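Local coordinates for protein nicotinamide-nucleotide adenylyltransferase NadR family / Ribosylnicotinamide kinase (Lactococcus lactis subsp. cremoris, PDB 6GYE) that binds nicotinamide riboside and probably phosphorylates it to nicotinamide mononucleotide, with a second domain that may carry that product on towards NAD+, at residues G13-I18 with D116-F121; P25-H30 with H151-S156; G43-V48 with N79-M84; V47-D52 with L85-L90; T120-E125 with A144-D149. One frame throughout, in Å; residues are numbered along the deposited sequence.

Contact 1 of 5, residues G13-I18 with D116-F121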
# COMPACT_ATOMS: atom_id res chain seq x y z
N GLY A 13 19.10 17.39 -23.53
CA GLY A 13 20.49 17.45 -23.12
C GLY A 13 21.36 16.44 -23.84
O GLY A 13 20.88 15.51 -24.50
N LYS A 14 22.68 16.62 -23.72
CA LYS A 14 23.66 15.73 -24.33
C LYS A 14 24.20 14.65 -23.39
O LYS A 14 24.39 13.51 -23.81
CB LYS A 14 24.84 16.54 -24.89
CG LYS A 14 24.52 17.33 -26.15
CD LYS A 14 24.25 16.43 -27.34
CE LYS A 14 24.20 17.22 -28.64
NZ LYS A 14 23.09 18.22 -28.63
N ASN A 15 24.45 14.96 -22.12
CA ASN A 15 24.98 13.98 -21.17
C ASN A 15 23.82 13.32 -20.43
O ASN A 15 23.16 13.95 -19.60
CB ASN A 15 25.94 14.64 -20.19
CG ASN A 15 27.16 15.19 -20.86
OD1 ASN A 15 27.86 14.47 -21.58
ND2 ASN A 15 27.44 16.46 -20.63
N ILE A 16 23.57 12.06 -20.75
CA ILE A 16 22.41 11.33 -20.24
C ILE A 16 22.89 10.16 -19.40
O ILE A 16 23.75 9.38 -19.84
CB ILE A 16 21.52 10.81 -21.39
CG1 ILE A 16 21.10 11.96 -22.34
CG2 ILE A 16 20.36 10.02 -20.81
CD1 ILE A 16 20.37 13.12 -21.68
N GLY A 17 22.34 10.02 -18.20
CA GLY A 17 22.61 8.88 -17.33
C GLY A 17 21.44 7.91 -17.33
O GLY A 17 20.28 8.33 -17.34
N ILE A 18 21.75 6.63 -17.33
CA ILE A 18 20.75 5.56 -17.33
C ILE A 18 20.89 4.83 -16.01
O ILE A 18 21.95 4.26 -15.71
CB ILE A 18 20.92 4.60 -18.52
CG1 ILE A 18 20.43 5.17 -19.86
CG2 ILE A 18 20.07 3.37 -18.31
CD1 ILE A 18 20.77 6.57 -20.20
N ASP A 116 23.82 12.64 -30.99
CA ASP A 116 25.21 12.79 -30.54
C ASP A 116 25.29 12.86 -29.02
O ASP A 116 25.88 13.78 -28.44
CB ASP A 116 25.86 14.01 -31.18
CG ASP A 116 25.63 14.07 -32.67
OD1 ASP A 116 26.00 13.09 -33.35
OD2 ASP A 116 25.06 15.07 -33.14
N LEU A 117 24.67 11.89 -28.36
CA LEU A 117 24.66 11.87 -26.91
C LEU A 117 25.94 11.26 -26.36
O LEU A 117 26.63 10.50 -27.04
CB LEU A 117 23.49 11.05 -26.39
CG LEU A 117 22.09 11.39 -26.87
CD1 LEU A 117 21.15 10.41 -26.20
CD2 LEU A 117 21.74 12.84 -26.54
N SER A 118 26.22 11.59 -25.11
CA SER A 118 27.20 10.89 -24.29
C SER A 118 26.42 10.21 -23.18
O SER A 118 25.91 10.88 -22.27
CB SER A 118 28.27 11.84 -23.75
OG SER A 118 29.22 11.14 -22.96
N VAL A 119 26.27 8.90 -23.28
CA VAL A 119 25.43 8.12 -22.39
C VAL A 119 26.29 7.29 -21.46
O VAL A 119 27.28 6.67 -21.89
CB VAL A 119 24.47 7.22 -23.19
CG1 VAL A 119 23.67 6.34 -22.25
CG2 VAL A 119 23.54 8.07 -24.02
N THR A 120 25.92 7.27 -20.18
CA THR A 120 26.57 6.46 -19.15
C THR A 120 25.55 5.52 -18.51
O THR A 120 24.52 5.97 -18.00
CB THR A 120 27.23 7.33 -18.09
OG1 THR A 120 28.14 8.24 -18.72
CG2 THR A 120 27.99 6.49 -17.07
N PHE A 121 25.83 4.22 -18.55
CA PHE A 121 25.04 3.21 -17.85
C PHE A 121 25.59 2.99 -16.44
O PHE A 121 26.77 2.69 -16.28
CB PHE A 121 25.07 1.89 -18.63
CG PHE A 121 24.32 1.91 -19.93
CD1 PHE A 121 22.94 1.77 -19.96
CD2 PHE A 121 24.99 2.06 -21.13
CE1 PHE A 121 22.25 1.79 -21.16
CE2 PHE A 121 24.31 2.07 -22.35
CZ PHE A 121 22.95 1.94 -22.36
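Ile18 turns its CG1 to the side of its backbone N (chi1 -76°), which sets CG2 anti to that N. Phe121 likewise keeps its CG beside its own N (chi1 -70°). The two side chains therefore run side by side and point the same way. Ile18 CG2 lies 3.7 Å from Phe121 CD1 and meets the ring obliquely. The far end of Ile18 bends towards the preceding pair, and its CD1 reaches Val119 CG1 at 3.6 Å. Ile16 adds a looser touch, its CG1 lying 4.2 Å from Leu117 CD1. This apolar face is covered by helix 95-110 through Leu104 and Ile108. On the opposite face Asn15 OD1 rests against Ser118 CB at 3.4 Å, while Ser118 OG bonds to Gln142. Four backbone hydrogen bonds join the strands. Ser118 N gives to Lys14 O, Ile16 N to Ser118 O, Thr120 N to Ile16 O, and Ile18 N to Thr120 O at 2.9 Å. At the start of the pair Lys14, an exposed residue, lays its CD 3.3 Å from Asp116 O. Its NZ forms a salt bridge with Glu114. The strands run parallel in exact register, 19° apart. They are the first and fourth of a five-stranded parallel sheet in the order 3-2-1-4-5, as in the Rossmann-like fold of nucleotidyltransferases.

Contact 2 of 5, residues P25-H30 with H151-S156. With SO4 (sulfate ion), chain E.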
# COMPACT_ATOMS: atom_id res chain seq x y z
N PRO A 25 10.42 -2.02 -2.96
CA PRO A 25 10.04 -0.66 -3.35
C PRO A 25 11.20 0.27 -3.67
O PRO A 25 12.34 -0.04 -3.37
CB PRO A 25 9.34 -0.16 -2.10
CG PRO A 25 10.21 -0.75 -0.99
CD PRO A 25 10.70 -2.08 -1.52
N LEU A 26 10.87 1.42 -4.27
CA LEU A 26 11.77 2.56 -4.27
C LEU A 26 12.04 3.02 -2.84
O LEU A 26 11.11 3.10 -2.03
CB LEU A 26 11.14 3.70 -5.08
CG LEU A 26 11.83 5.06 -5.10
CD1 LEU A 26 13.12 4.99 -5.87
CD2 LEU A 26 10.89 6.07 -5.76
N HIS A 27 13.30 3.29 -2.51
CA HIS A 27 13.63 3.78 -1.17
C HIS A 27 14.72 4.84 -1.26
O HIS A 27 15.22 5.16 -2.34
CB HIS A 27 14.01 2.64 -0.21
CG HIS A 27 15.21 1.85 -0.64
ND1 HIS A 27 16.49 2.34 -0.56
CD2 HIS A 27 15.31 0.59 -1.14
CE1 HIS A 27 17.34 1.42 -1.00
NE2 HIS A 27 16.65 0.35 -1.36
N THR A 28 15.10 5.39 -0.10
CA THR A 28 15.97 6.56 -0.11
C THR A 28 17.38 6.22 -0.61
O THR A 28 18.07 7.12 -1.10
CB THR A 28 16.05 7.22 1.28
OG1 THR A 28 16.38 6.26 2.25
CG2 THR A 28 14.71 7.79 1.68
N GLY A 29 17.81 4.96 -0.50
CA GLY A 29 19.08 4.57 -1.11
C GLY A 29 19.09 4.80 -2.61
O GLY A 29 20.02 5.40 -3.15
N HIS A 30 18.04 4.33 -3.31
CA HIS A 30 17.85 4.67 -4.72
C HIS A 30 17.89 6.18 -4.91
O HIS A 30 18.57 6.69 -5.81
CB HIS A 30 16.52 4.14 -5.24
CG HIS A 30 16.40 2.64 -5.25
ND1 HIS A 30 15.44 1.97 -4.53
CD2 HIS A 30 17.08 1.70 -5.95
CE1 HIS A 30 15.55 0.67 -4.76
NE2 HIS A 30 16.54 0.48 -5.62
N HIS A 151 25.23 -3.19 -3.46
CA HIS A 151 24.99 -4.13 -2.37
C HIS A 151 24.11 -3.52 -1.26
O HIS A 151 23.14 -4.15 -0.82
CB HIS A 151 26.31 -4.62 -1.79
CG HIS A 151 26.13 -5.46 -0.57
ND1 HIS A 151 26.12 -4.92 0.70
CD2 HIS A 151 25.92 -6.79 -0.42
CE1 HIS A 151 25.93 -5.89 1.58
NE2 HIS A 151 25.81 -7.04 0.93
N ASP A 152 24.45 -2.31 -0.81
CA ASP A 152 23.67 -1.69 0.27
C ASP A 152 22.24 -1.39 -0.17
O ASP A 152 21.31 -1.52 0.62
CB ASP A 152 24.37 -0.42 0.76
CG ASP A 152 25.61 -0.72 1.58
OD1 ASP A 152 26.07 -1.89 1.58
OD2 ASP A 152 26.15 0.21 2.22
N ILE A 153 22.05 -1.00 -1.43
CA ILE A 153 20.71 -0.72 -1.91
C ILE A 153 19.87 -1.99 -1.94
O ILE A 153 18.72 -2.00 -1.49
CB ILE A 153 20.79 -0.01 -3.27
CG1 ILE A 153 21.40 1.36 -3.01
CG2 ILE A 153 19.40 0.10 -3.95
CD1 ILE A 153 21.43 2.21 -4.20
N SER A 154 20.44 -3.09 -2.44
CA SER A 154 19.70 -4.35 -2.49
C SER A 154 19.38 -4.87 -1.10
O SER A 154 18.26 -5.35 -0.85
CB SER A 154 20.52 -5.39 -3.26
OG SER A 154 20.27 -5.20 -4.64
N LEU A 155 20.34 -4.79 -0.18
CA LEU A 155 20.10 -5.24 1.19
C LEU A 155 19.00 -4.41 1.86
O LEU A 155 18.18 -4.95 2.61
CB LEU A 155 21.39 -5.18 1.99
CG LEU A 155 21.26 -5.72 3.42
CD1 LEU A 155 20.85 -7.19 3.37
CD2 LEU A 155 22.60 -5.60 4.17
N SER A 156 19.01 -3.09 1.63
CA SER A 156 17.96 -2.23 2.16
C SER A 156 16.61 -2.66 1.62
O SER A 156 15.64 -2.79 2.37
CB SER A 156 18.23 -0.76 1.82
OG SER A 156 19.27 -0.26 2.63
S SO4 E . 16.46 -3.02 -6.77
O1 SO4 E . 17.40 -1.94 -6.46
O2 SO4 E . 15.18 -2.80 -6.08
O3 SO4 E . 16.31 -3.00 -8.22
O4 SO4 E . 16.96 -4.32 -6.33
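His27 and His30 meet Ile153 and Ser156 at the HTGH sequence, which fits the HIGH-type motif of nucleotidyltransferases. The tight part lies round Ile153. Its CG2 sits over one face of the His30 ring, 3.3 Å from NE2, and its CD1 reaches Gly29 O at 3.6 Å. Gly29 has no side chain, so Ile153 and the His27 ring can both lie close to it. His27 NE2 gives a bent hydrogen bond of 3.1 Å to Ile153 O. His27 ND1 meanwhile accepts from Gly29 N and caps the start of helix 28-40. His27 N in turn gives to His30 ND1, in the plane of that ring, which completes a capping box. Both rings are buried, and their hydrogen bonds fix their rotation. The loose side is the next turn of helix 151-162. There Ser156 CB only rests over a face of the His27 ring, in a CH-pi contact. Ser154 is exposed and turns away from the motif. The bound sulfate probably comes from the crystallisation liquor. Thr22 N, Phe23 N and Arg150 hold it as well, and its place is consistent with a phosphate site. His30 NE2 gives it a nearly straight hydrogen bond, 2.7 Å to O1 at 176°.

Contact 3 of 5, residues G43-V48 with N79-M84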
# COMPACT_ATOMS: atom_id res chain seq x y z
N GLY A 43 20.50 14.96 -18.03
CA GLY A 43 19.26 14.28 -17.72
C GLY A 43 19.49 12.82 -17.40
O GLY A 43 20.54 12.25 -17.73
N VAL A 44 18.51 12.22 -16.73
CA VAL A 44 18.59 10.84 -16.27
C VAL A 44 17.36 10.10 -16.76
O VAL A 44 16.23 10.58 -16.61
CB VAL A 44 18.69 10.74 -14.74
CG1 VAL A 44 18.61 9.29 -14.28
CG2 VAL A 44 19.98 11.38 -14.24
N LEU A 45 17.58 8.91 -17.33
CA LEU A 45 16.51 7.98 -17.65
C LEU A 45 16.51 6.86 -16.61
O LEU A 45 17.50 6.13 -16.49
CB LEU A 45 16.70 7.41 -19.05
CG LEU A 45 15.59 6.49 -19.58
CD1 LEU A 45 14.27 7.24 -19.64
CD2 LEU A 45 15.95 5.95 -20.95
N LEU A 46 15.42 6.75 -15.84
CA LEU A 46 15.26 5.65 -14.90
C LEU A 46 14.64 4.47 -15.63
O LEU A 46 13.61 4.63 -16.28
CB LEU A 46 14.38 6.03 -13.72
CG LEU A 46 14.83 7.18 -12.83
CD1 LEU A 46 13.89 7.32 -11.61
CD2 LEU A 46 16.29 7.01 -12.42
N VAL A 47 15.28 3.31 -15.54
CA VAL A 47 14.74 2.12 -16.20
C VAL A 47 14.21 1.17 -15.14
O VAL A 47 14.97 0.67 -14.31
CB VAL A 47 15.77 1.45 -17.11
CG1 VAL A 47 15.19 0.18 -17.70
CG2 VAL A 47 16.14 2.40 -18.24
N VAL A 48 12.89 0.96 -15.15
CA VAL A 48 12.24 -0.02 -14.30
C VAL A 48 12.17 -1.31 -15.09
O VAL A 48 11.48 -1.35 -16.12
CB VAL A 48 10.82 0.42 -13.91
CG1 VAL A 48 10.32 -0.43 -12.75
CG2 VAL A 48 10.75 1.89 -13.61
N ASN A 79 14.74 17.05 -15.37
CA ASN A 79 15.59 16.23 -16.21
C ASN A 79 15.53 14.74 -15.87
O ASN A 79 16.49 14.02 -16.13
CB ASN A 79 17.04 16.74 -16.12
CG ASN A 79 17.60 16.69 -14.68
OD1 ASN A 79 16.87 16.84 -13.70
ND2 ASN A 79 18.92 16.51 -14.57
N ILE A 80 14.43 14.26 -15.29
CA ILE A 80 14.34 12.85 -14.92
C ILE A 80 13.10 12.25 -15.57
O ILE A 80 11.98 12.68 -15.29
CB ILE A 80 14.31 12.63 -13.39
CG1 ILE A 80 15.58 13.17 -12.73
CG2 ILE A 80 14.18 11.14 -13.06
CD1 ILE A 80 15.56 13.08 -11.23
N LYS A 81 13.32 11.25 -16.42
CA LYS A 81 12.27 10.51 -17.10
C LYS A 81 12.26 9.08 -16.59
O LYS A 81 13.31 8.52 -16.26
CB LYS A 81 12.48 10.53 -18.62
CG LYS A 81 11.40 9.83 -19.44
CD LYS A 81 10.11 10.63 -19.47
CE LYS A 81 9.03 9.98 -20.33
NZ LYS A 81 7.77 10.78 -20.26
N VAL A 82 11.07 8.48 -16.52
CA VAL A 82 10.88 7.11 -16.05
C VAL A 82 10.35 6.28 -17.21
O VAL A 82 9.36 6.65 -17.85
CB VAL A 82 9.90 7.03 -14.87
CG1 VAL A 82 9.66 5.57 -14.51
CG2 VAL A 82 10.44 7.80 -13.66
N SER A 83 10.99 5.13 -17.45
CA SER A 83 10.65 4.27 -18.56
C SER A 83 10.67 2.81 -18.10
O SER A 83 11.29 2.46 -17.09
CB SER A 83 11.60 4.46 -19.74
OG SER A 83 12.90 4.01 -19.41
N MET A 84 10.00 1.96 -18.88
CA MET A 84 9.75 0.58 -18.53
C MET A 84 10.53 -0.33 -19.46
O MET A 84 10.45 -0.17 -20.69
CB MET A 84 8.25 0.28 -18.64
CG MET A 84 7.70 -0.74 -17.68
SD MET A 84 5.92 -0.94 -17.86
CE MET A 84 5.83 -2.01 -19.29
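Leu46 is set against both Ile80 and Val82 on one face of the sheet. The strands belong to a beta-alpha-beta crossover of the Rossmann-like domain, and run parallel at 25° to each other. Leu46 carries its CG beside the backbone N (chi1 -60°), which leans the isobutyl group over the neighbouring strand. Its CG lies 4.0 Å from Ile80 CG2, and its CD1 is equally far from Val82 CG2. The side chains cross at a slant and do not run alongside. Val48, two residues on, crosses Val82 in the same way, its CG2 3.9 Å from Val82 CG1. Val82 thus offers one methyl to each of two neighbours. Helices 28-40 and 63-73 cover this face, with Ile34 on Leu46 and Leu70 on Val82. On the other face Leu45 lies over Lys81. In the Lys81 conformer given, Leu45 CD1 is 3.9 Å from Lys81 CG, and the lysine chain bends at chi2 and its end leads away. Ser83 lies beyond it on the same face. Ser83 has two deposited conformers, so its long bond from OG to Leu46 O is doubtful. The backbone bonds are firm. Leu46 N gives to Lys81 O at 2.8 Å, and Leu46 O accepts from Ser83 N. Val48 N to Ser83 O is nearly straight, at 174°. The pairing starts where Val44 N gives to Asn79 O. Beside that bond Asn79 CB lies 3.7 Å from Gly43 CA, and Asn79 ND2 gives a hydrogen bond to Asp42 O.

Contact 4 of 5, residues V47-D52 with L85-L90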
# COMPACT_ATOMS: atom_id res chain seq x y z
N VAL A 47 15.28 3.31 -15.54
CA VAL A 47 14.74 2.12 -16.20
C VAL A 47 14.21 1.17 -15.14
O VAL A 47 14.97 0.67 -14.31
CB VAL A 47 15.77 1.45 -17.11
CG1 VAL A 47 15.19 0.18 -17.70
CG2 VAL A 47 16.14 2.40 -18.24
N VAL A 48 12.89 0.96 -15.15
CA VAL A 48 12.24 -0.02 -14.30
C VAL A 48 12.17 -1.31 -15.09
O VAL A 48 11.48 -1.35 -16.12
CB VAL A 48 10.82 0.42 -13.91
CG1 VAL A 48 10.32 -0.43 -12.75
CG2 VAL A 48 10.75 1.89 -13.61
N SER A 49 12.86 -2.34 -14.63
CA SER A 49 12.81 -3.62 -15.33
C SER A 49 11.93 -4.60 -14.57
O SER A 49 11.72 -4.47 -13.35
CB SER A 49 14.21 -4.19 -15.54
OG SER A 49 14.87 -4.34 -14.30
N GLY A 50 11.37 -5.56 -15.30
CA GLY A 50 10.49 -6.54 -14.69
C GLY A 50 9.98 -7.54 -15.71
O GLY A 50 10.18 -7.39 -16.92
N TYR A 51 9.30 -8.56 -15.20
CA TYR A 51 8.68 -9.59 -16.02
C TYR A 51 7.57 -10.23 -15.20
O TYR A 51 7.55 -10.12 -13.97
CB TYR A 51 9.71 -10.65 -16.49
CG TYR A 51 10.53 -11.25 -15.37
CD1 TYR A 51 11.72 -10.66 -14.95
CD2 TYR A 51 10.12 -12.41 -14.72
CE1 TYR A 51 12.48 -11.20 -13.92
CE2 TYR A 51 10.87 -12.97 -13.69
CZ TYR A 51 12.05 -12.36 -13.29
OH TYR A 51 12.78 -12.91 -12.26
N ASP A 52 6.66 -10.91 -15.89
CA ASP A 52 5.54 -11.55 -15.21
C ASP A 52 6.03 -12.45 -14.08
O ASP A 52 6.98 -13.22 -14.26
CB ASP A 52 4.70 -12.35 -16.21
CG ASP A 52 3.91 -11.47 -17.17
OD1 ASP A 52 3.84 -10.25 -16.95
OD2 ASP A 52 3.37 -12.01 -18.16
N LEU A 85 11.30 -1.27 -18.89
CA LEU A 85 11.97 -2.33 -19.66
C LEU A 85 11.29 -3.65 -19.35
O LEU A 85 11.54 -4.26 -18.30
CB LEU A 85 13.46 -2.41 -19.35
CG LEU A 85 14.17 -3.51 -20.16
CD1 LEU A 85 13.90 -3.32 -21.64
CD2 LEU A 85 15.65 -3.51 -19.92
N ASN A 86 10.42 -4.09 -20.26
CA ASN A 86 9.68 -5.34 -20.12
C ASN A 86 10.56 -6.51 -20.56
O ASN A 86 11.00 -6.57 -21.72
CB ASN A 86 8.40 -5.25 -20.98
CG ASN A 86 7.47 -6.45 -20.78
OD1 ASN A 86 7.90 -7.56 -20.49
ND2 ASN A 86 6.18 -6.21 -20.99
N GLU A 87 10.82 -7.44 -19.65
CA GLU A 87 11.73 -8.54 -19.94
C GLU A 87 11.03 -9.86 -20.26
O GLU A 87 11.71 -10.89 -20.37
CB GLU A 87 12.69 -8.73 -18.76
CG GLU A 87 13.77 -7.67 -18.69
CD GLU A 87 14.51 -7.65 -17.37
OE1 GLU A 87 13.96 -8.17 -16.38
OE2 GLU A 87 15.65 -7.14 -17.35
N ASN A 88 9.71 -9.85 -20.47
CA ASN A 88 8.98 -11.06 -20.83
C ASN A 88 9.44 -11.58 -22.19
O ASN A 88 10.00 -10.84 -23.01
CB ASN A 88 7.47 -10.80 -20.90
CG ASN A 88 6.81 -10.64 -19.53
OD1 ASN A 88 7.34 -11.06 -18.50
ND2 ASN A 88 5.63 -10.04 -19.52
N ASP A 89 9.20 -12.87 -22.42
CA ASP A 89 9.44 -13.51 -23.72
C ASP A 89 10.88 -13.33 -24.19
O ASP A 89 11.15 -12.97 -25.34
CB ASP A 89 8.46 -12.99 -24.78
CG ASP A 89 7.03 -13.08 -24.32
OD1 ASP A 89 6.61 -14.19 -23.91
OD2 ASP A 89 6.33 -12.05 -24.35
N LEU A 90 11.81 -13.60 -23.29
CA LEU A 90 13.20 -13.51 -23.68
C LEU A 90 13.80 -14.90 -23.77
O LEU A 90 13.54 -15.74 -22.89
CB LEU A 90 14.00 -12.69 -22.66
CG LEU A 90 14.10 -11.18 -22.83
CD1 LEU A 90 15.12 -10.63 -21.86
CD2 LEU A 90 14.50 -10.84 -24.23
O HOH W 1 14.19 -7.22 -13.89
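The Tyr51 ring has the carboxylate of Glu87 at its edge, near the ring plane, with Glu87 OE1 3.6 Å from Tyr51 CD1. The two planes are 33° apart. Asn88 OD1 lies 3.1 Å from Tyr51 CB and oblique to the ring. The Asn88 amide holds Asp52 by two bonds. Asn88 OD1 accepts from Asp52 N at 2.7 Å, in the carbonyl plane and on a lone pair. Asn88 ND2 gives to Asp52 OD1 at 3.1 Å, nearly in the plane of its own amide but from above the plane of the carboxylate. The amide and the carboxylate are accordingly steeply inclined, by 64°. The paired bonds fix the rotation of the amide. These groups lie just past the C-terminal ends of strands 43-50 and 80-86, neighbours in the parallel sheet of the Rossmann-like domain. Leu85 N gives to Val48 O, and Gly50 N makes a longer bond of 3.3 Å to Leu85 O. Gly50 O accepts from Glu87 N at 2.8 Å, just as the second strand ends. Asn86 OD1 then accepts from Asn88 N, an Asx turn that brings the Asn88 amide round to Asp52. Glu87 keeps its CG beside the backbone N (chi1 -75°) and extends along Ser49. A water gives one proton to Glu87 OE1 and also bonds to Ser49 OG. Glu87 OE2 accepts from Trp100 NE1. Further back on the strands, Val47 CG1 packs on Leu85 CB at 3.5 Å, and Trp100 and Arg103 of helix 95-110 touch Leu85 as well.

Contact 5 of 5, residues T120-E125 with A144-D149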
# COMPACT_ATOMS: atom_id res chain seq x y z
N THR A 120 25.92 7.27 -20.18
CA THR A 120 26.57 6.46 -19.15
C THR A 120 25.55 5.52 -18.51
O THR A 120 24.52 5.97 -18.00
CB THR A 120 27.23 7.33 -18.09
OG1 THR A 120 28.14 8.24 -18.72
CG2 THR A 120 27.99 6.49 -17.07
N PHE A 121 25.83 4.22 -18.55
CA PHE A 121 25.04 3.21 -17.85
C PHE A 121 25.59 2.99 -16.44
O PHE A 121 26.77 2.69 -16.28
CB PHE A 121 25.07 1.89 -18.63
CG PHE A 121 24.32 1.91 -19.93
CD1 PHE A 121 22.94 1.77 -19.96
CD2 PHE A 121 24.99 2.06 -21.13
CE1 PHE A 121 22.25 1.79 -21.16
CE2 PHE A 121 24.31 2.07 -22.35
CZ PHE A 121 22.95 1.94 -22.36
N TYR A 122 24.73 3.12 -15.43
CA TYR A 122 25.10 2.80 -14.05
C TYR A 122 24.60 1.39 -13.76
O TYR A 122 23.39 1.16 -13.66
CB TYR A 122 24.54 3.83 -13.06
CG TYR A 122 25.06 5.22 -13.38
CD1 TYR A 122 26.27 5.69 -12.85
CD2 TYR A 122 24.38 6.06 -14.27
CE1 TYR A 122 26.77 6.95 -13.17
CE2 TYR A 122 24.87 7.32 -14.59
CZ TYR A 122 26.06 7.76 -14.04
OH TYR A 122 26.54 9.01 -14.39
N VAL A 123 25.54 0.45 -13.60
CA VAL A 123 25.28 -0.99 -13.60
C VAL A 123 25.84 -1.60 -12.33
O VAL A 123 26.96 -1.28 -11.92
CB VAL A 123 25.89 -1.65 -14.85
CG1 VAL A 123 25.85 -3.16 -14.74
CG2 VAL A 123 25.13 -1.20 -16.08
N GLY A 124 25.09 -2.52 -11.73
CA GLY A 124 25.46 -3.07 -10.44
C GLY A 124 25.97 -4.50 -10.38
O GLY A 124 26.38 -4.95 -9.31
N GLU A 125 25.94 -5.23 -11.50
CA GLU A 125 26.44 -6.60 -11.60
C GLU A 125 27.45 -6.69 -12.72
O GLU A 125 27.24 -6.11 -13.80
CB GLU A 125 25.31 -7.61 -11.88
CG GLU A 125 24.47 -8.01 -10.70
CD GLU A 125 23.15 -7.28 -10.68
OE1 GLU A 125 22.89 -6.53 -11.65
OE2 GLU A 125 22.37 -7.44 -9.72
N ALA A 144 29.29 4.61 -22.39
CA ALA A 144 30.19 4.13 -21.36
C ALA A 144 29.34 3.39 -20.34
O ALA A 144 28.18 3.74 -20.10
CB ALA A 144 30.99 5.27 -20.71
N VAL A 145 29.93 2.37 -19.74
CA VAL A 145 29.30 1.60 -18.68
C VAL A 145 30.13 1.84 -17.43
O VAL A 145 31.36 1.75 -17.48
CB VAL A 145 29.20 0.11 -19.02
CG1 VAL A 145 28.84 -0.69 -17.79
CG2 VAL A 145 28.17 -0.11 -20.09
N GLU A 146 29.47 2.17 -16.34
CA GLU A 146 30.10 2.47 -15.08
C GLU A 146 29.53 1.55 -14.01
O GLU A 146 28.31 1.51 -13.81
CB GLU A 146 29.84 3.95 -14.73
CG GLU A 146 30.26 4.43 -13.36
CD GLU A 146 30.22 5.96 -13.25
OE1 GLU A 146 30.40 6.64 -14.29
OE2 GLU A 146 30.02 6.47 -12.11
N ILE A 147 30.40 0.85 -13.31
CA ILE A 147 29.97 -0.08 -12.28
C ILE A 147 29.74 0.71 -11.00
O ILE A 147 30.60 1.48 -10.56
CB ILE A 147 31.02 -1.19 -12.07
CG1 ILE A 147 31.12 -2.05 -13.33
CG2 ILE A 147 30.74 -1.99 -10.81
CD1 ILE A 147 32.50 -2.49 -13.61
N ALA A 148 28.55 0.55 -10.43
CA ALA A 148 28.21 1.15 -9.15
C ALA A 148 27.96 0.03 -8.16
O ALA A 148 27.39 -1.01 -8.52
CB ALA A 148 26.97 2.04 -9.27
N ASP A 149 28.35 0.24 -6.92
CA ASP A 149 28.11 -0.77 -5.90
C ASP A 149 26.66 -0.67 -5.45
O ASP A 149 26.21 0.39 -5.00
CB ASP A 149 29.07 -0.57 -4.74
CG ASP A 149 29.12 -1.75 -3.82
OD1 ASP A 149 28.18 -2.57 -3.89
OD2 ASP A 149 30.11 -1.86 -3.05
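Phe121 and Val123 pack on Val145 on one face of this strand pair, while Thr120 and Tyr122 meet Glu146 on the other. The hydrogen bonds come from the backbone. Phe121 N gives to Ala144 O at 2.9 Å, and Glu146 N gives to Phe121 O. Val123 N then gives to Glu146 O, and Ala148 N to Val123 O at 2.8 Å. Weaker CA-H...O contacts fill in between them, such as Thr120 CA to Ala144 O. The apolar contacts centre on Val145. Its CG2 lies 4.0 Å from Phe121 CB and touches the ring obliquely, and its CG1 meets Val123 CG2 at 4.1 Å. Contacts of mixed kind gather round Glu146. With CG anti to the backbone N (chi1 172°), its extended chain runs beside Tyr122 and points the same way. Glu146 OE2 comes to the Tyr122 ring edge, 3.5 Å from CE1, with the carboxylate steeply inclined to the ring. Thr120 CG2 lies over one face of that ring and also touches Glu146 OE1 at 3.7 Å. The far end of Tyr122 bonds through OH to Asn41. Strand 142-147 is the outermost strand on this side of the sheet. Helix 126-133 joins it to strand 118-123 in a beta-alpha-beta unit and packs on the Val145 face through Ala129 and Leu132, while Leu104 and Ile108 of helix 95-110 cover Phe121.

In the fold
Contacts 1, 3, 4 and 5 pair the strands of one parallel sheet. Contact 3 joins contact 1 through Gly17 O and Leu45 N, 2.8 Å apart, and their centres lie about 12 Å from each other. Contact 4 continues contact 3 along the same two strands. Contact 5 shares Thr120 and Phe121 with contact 1 and closes the other edge. Contact 2 joins the start of helix 28-40 to helix 151-162, its centre about 16 Å from that of contact 5 and about 17 Å from that of contact 3. It carries the sulfate and the HTGH sequence. Nicotinamide riboside is bound by other residues, among them Asn243 and Asp291 of the P-loop kinase domain.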